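Local structure of beta-lactamase-like protein (Novosphingobium pentaromativorans US6-1, 6AUF) at residues Gln126-Ala131 / Val158-Leu164. The protein is a zinc-binding metallo-beta-lactamase of the B3 type, which probably hydrolyses the beta-lactam ring of antibiotics at a two-zinc site. Sequence-based numbering, arbitrary orientation.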
loop_
_atom_site.group_PDB
_atom_site.type_symbol
_atom_site.label_atom_id
_atom_site.label_comp_id
_atom_site.label_asym_id
_atom_site.label_seq_id
_atom_site.Cartn_x
_atom_site.Cartn_y
_atom_site.Cartn_z
ATOM N N GLN A 126 11.220 -9.934 -9.418
ATOM C CA GLN A 126 10.001 -10.253 -10.138
ATOM C C GLN A 126 8.807 -9.591 -9.462
ATOM O O GLN A 126 8.830 -9.260 -8.272
ATOM C CB GLN A 126 9.793 -11.761 -10.217
ATOM C CG GLN A 126 10.514 -12.404 -11.368
ATOM C CD GLN A 126 10.334 -13.894 -11.380
ATOM O OE1 GLN A 126 10.363 -14.538 -10.330
ATOM N NE2 GLN A 126 10.124 -14.456 -12.566
ATOM N N ILE A 127 7.753 -9.401 -10.243
ATOM C CA ILE A 127 6.555 -8.692 -9.813
ATOM C C ILE A 127 5.405 -9.684 -9.695
ATOM O O ILE A 127 5.167 -10.486 -10.612
ATOM C CB ILE A 127 6.210 -7.560 -10.796
ATOM C CG1 ILE A 127 7.294 -6.475 -10.735
ATOM C CG2 ILE A 127 4.815 -7.023 -10.528
ATOM C CD1 ILE A 127 7.278 -5.536 -11.909
ATOM N N ALA A 128 4.702 -9.635 -8.563
ATOM C CA ALA A 128 3.512 -10.440 -8.332
ATOM C C ALA A 128 2.365 -9.517 -7.964
ATOM O O ALA A 128 2.581 -8.491 -7.311
ATOM C CB ALA A 128 3.727 -11.476 -7.226
ATOM N N ALA A 129 1.149 -9.880 -8.383
ATOM C CA ALA A 129 0.004 -9.000 -8.184
ATOM C C ALA A 129 -1.294 -9.787 -8.316
ATOM O O ALA A 129 -1.340 -10.845 -8.950
ATOM C CB ALA A 129 0.029 -7.834 -9.175
ATOM N N VAL A 130 -2.350 -9.247 -7.694
ATOM C CA VAL A 130 -3.680 -9.835 -7.789
ATOM C C VAL A 130 -4.209 -9.694 -9.212
ATOM O O VAL A 130 -3.892 -8.743 -9.937
ATOM C CB VAL A 130 -4.656 -9.183 -6.790
ATOM C CG1 VAL A 130 -4.172 -9.355 -5.388
ATOM C CG2 VAL A 130 -4.866 -7.714 -7.122
ATOM N N ALA A 131 -5.045 -10.639 -9.614
ATOM C CA ALA A 131 -5.563 -10.584 -10.971
ATOM C C ALA A 131 -6.306 -9.273 -11.231
ATOM O O ALA A 131 -6.203 -8.698 -12.322
ATOM C CB ALA A 131 -6.461 -11.799 -11.234
ATOM N N VAL A 158 4.642 -2.610 -16.756
ATOM C CA VAL A 158 5.501 -3.670 -16.247
ATOM C C VAL A 158 4.838 -4.994 -16.599
ATOM O O VAL A 158 3.627 -5.059 -16.826
ATOM C CB VAL A 158 5.696 -3.545 -14.719
ATOM C CG1 VAL A 158 5.007 -4.684 -14.007
ATOM C CG2 VAL A 158 7.167 -3.494 -14.366
ATOM N N HIS A 159 5.632 -6.065 -16.652
ATOM C CA HIS A 159 5.088 -7.406 -16.830
ATOM C C HIS A 159 4.922 -8.074 -15.472
ATOM O O HIS A 159 5.860 -8.090 -14.664
ATOM C CB HIS A 159 5.969 -8.273 -17.724
ATOM C CG HIS A 159 5.456 -9.671 -17.886
ATOM N ND1 HIS A 159 4.152 -9.949 -18.239
ATOM C CD2 HIS A 159 6.065 -10.871 -17.729
ATOM C CE1 HIS A 159 3.981 -11.257 -18.294
ATOM N NE2 HIS A 159 5.126 -11.840 -17.991
ATOM N N VAL A 160 3.733 -8.625 -15.229
ATOM C CA VAL A 160 3.430 -9.336 -13.992
ATOM C C VAL A 160 3.851 -10.791 -14.166
ATOM O O VAL A 160 3.264 -11.530 -14.965
ATOM C CB VAL A 160 1.948 -9.224 -13.632
ATOM C CG1 VAL A 160 1.619 -10.138 -12.466
ATOM C CG2 VAL A 160 1.602 -7.786 -13.287
ATOM N N ALA A 161 4.867 -11.205 -13.403
ATOM C CA ALA A 161 5.437 -12.541 -13.546
ATOM C C ALA A 161 4.563 -13.593 -12.885
ATOM O O ALA A 161 4.333 -14.667 -13.451
ATOM C CB ALA A 161 6.843 -12.575 -12.949
ATOM N N ARG A 162 4.079 -13.307 -11.678
ATOM C CA ARG A 162 3.160 -14.190 -10.974
ATOM C C ARG A 162 1.871 -13.436 -10.699
ATOM O O ARG A 162 1.872 -12.421 -9.992
ATOM C CB ARG A 162 3.755 -14.709 -9.663
ATOM C CG ARG A 162 2.875 -15.784 -9.049
ATOM C CD ARG A 162 3.286 -16.240 -7.665
ATOM N NE ARG A 162 2.225 -17.069 -7.106
ATOM C CZ ARG A 162 2.029 -17.301 -5.815
ATOM N NH1 ARG A 162 1.006 -18.066 -5.431
ATOM N NH2 ARG A 162 2.837 -16.764 -4.916
ATOM N N VAL A 163 0.773 -13.926 -11.238
ATOM C CA VAL A 163 -0.507 -13.273 -11.023
ATOM C C VAL A 163 -1.293 -14.069 -9.990
ATOM O O VAL A 163 -1.381 -15.303 -10.067
ATOM C CB VAL A 163 -1.263 -13.098 -12.347
ATOM C CG1 VAL A 163 -0.585 -13.906 -13.432
ATOM C CG2 VAL A 163 -2.721 -13.414 -12.174
ATOM N N LEU A 164 -1.810 -13.365 -8.990
ATOM C CA LEU A 164 -2.235 -13.954 -7.733
ATOM C C LEU A 164 -3.751 -13.912 -7.588
ATOM O O LEU A 164 -4.435 -13.059 -8.166
ATOM C CB LEU A 164 -1.599 -13.215 -6.545
ATOM C CG LEU A 164 -0.091 -13.071 -6.424
ATOM C CD1 LEU A 164 0.223 -12.114 -5.286
ATOM C CD2 LEU A 164 0.600 -14.410 -6.186
HETATM O O HOH W 1 7.970 -9.407 -13.174
#
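Strand 126-130 and edge strand 162-164 run parallel, their short axes 21° apart, as the two strands of a beta-alpha-beta unit whose helix 131-139 lies between them in sequence; Ala128 pairs with Arg162, Ala129 with Val163, and Val130 with Leu164, the side chains of this third pair diverging. The ladder starts at the carbonyl of Ile127, which takes two successive backbone N-H groups. Arg162 N lies in the carbonyl plane, 3.2 Å from Ile127 O, with an almost straight N-H...O angle of 169°. Ala161 N, 2.9 Å from the same Ile127 O, is tilted from that plane and makes a more bent bond. Farther along, Ala129 bonds to both neighbours of Val163: its N reaches Arg162 O at 3.1 Å, while its O accepts from Leu164 N. Ala131 N closes the ladder on Leu164 O at 2.9 Å. On the N-terminal side of this pairing, a water links the two segments, accepting from Ile127 N and donating to His159 O.

On one face, Val160 sets its CG1 anti to its backbone N (chi1 171°), which brings that methyl 4.3 Å from Ala129 CB, while its other branch, CG2, faces Ile127 CG2. Leu137 of helix 131-139 touches both Val160 and Ala129. On the other face, Leu164 CD1 packs against Ala128 CB at 4.1 Å, and Trp102 of the neighbouring strand 100-104 touches Ala128. The extended Arg162 side chain leads away from strand 126-130; Leu164 CD2 lies over one face of its guanidinium, and NH2 hydrogen-bonds to Ser169 O. The side chain of Val130 lies about 8 Å from that of the zinc ligand His107. This is the edge of the seven-stranded mixed sheet, one of the two sheets in the alpha-beta/beta-alpha sandwich of metallo-beta-lactamases.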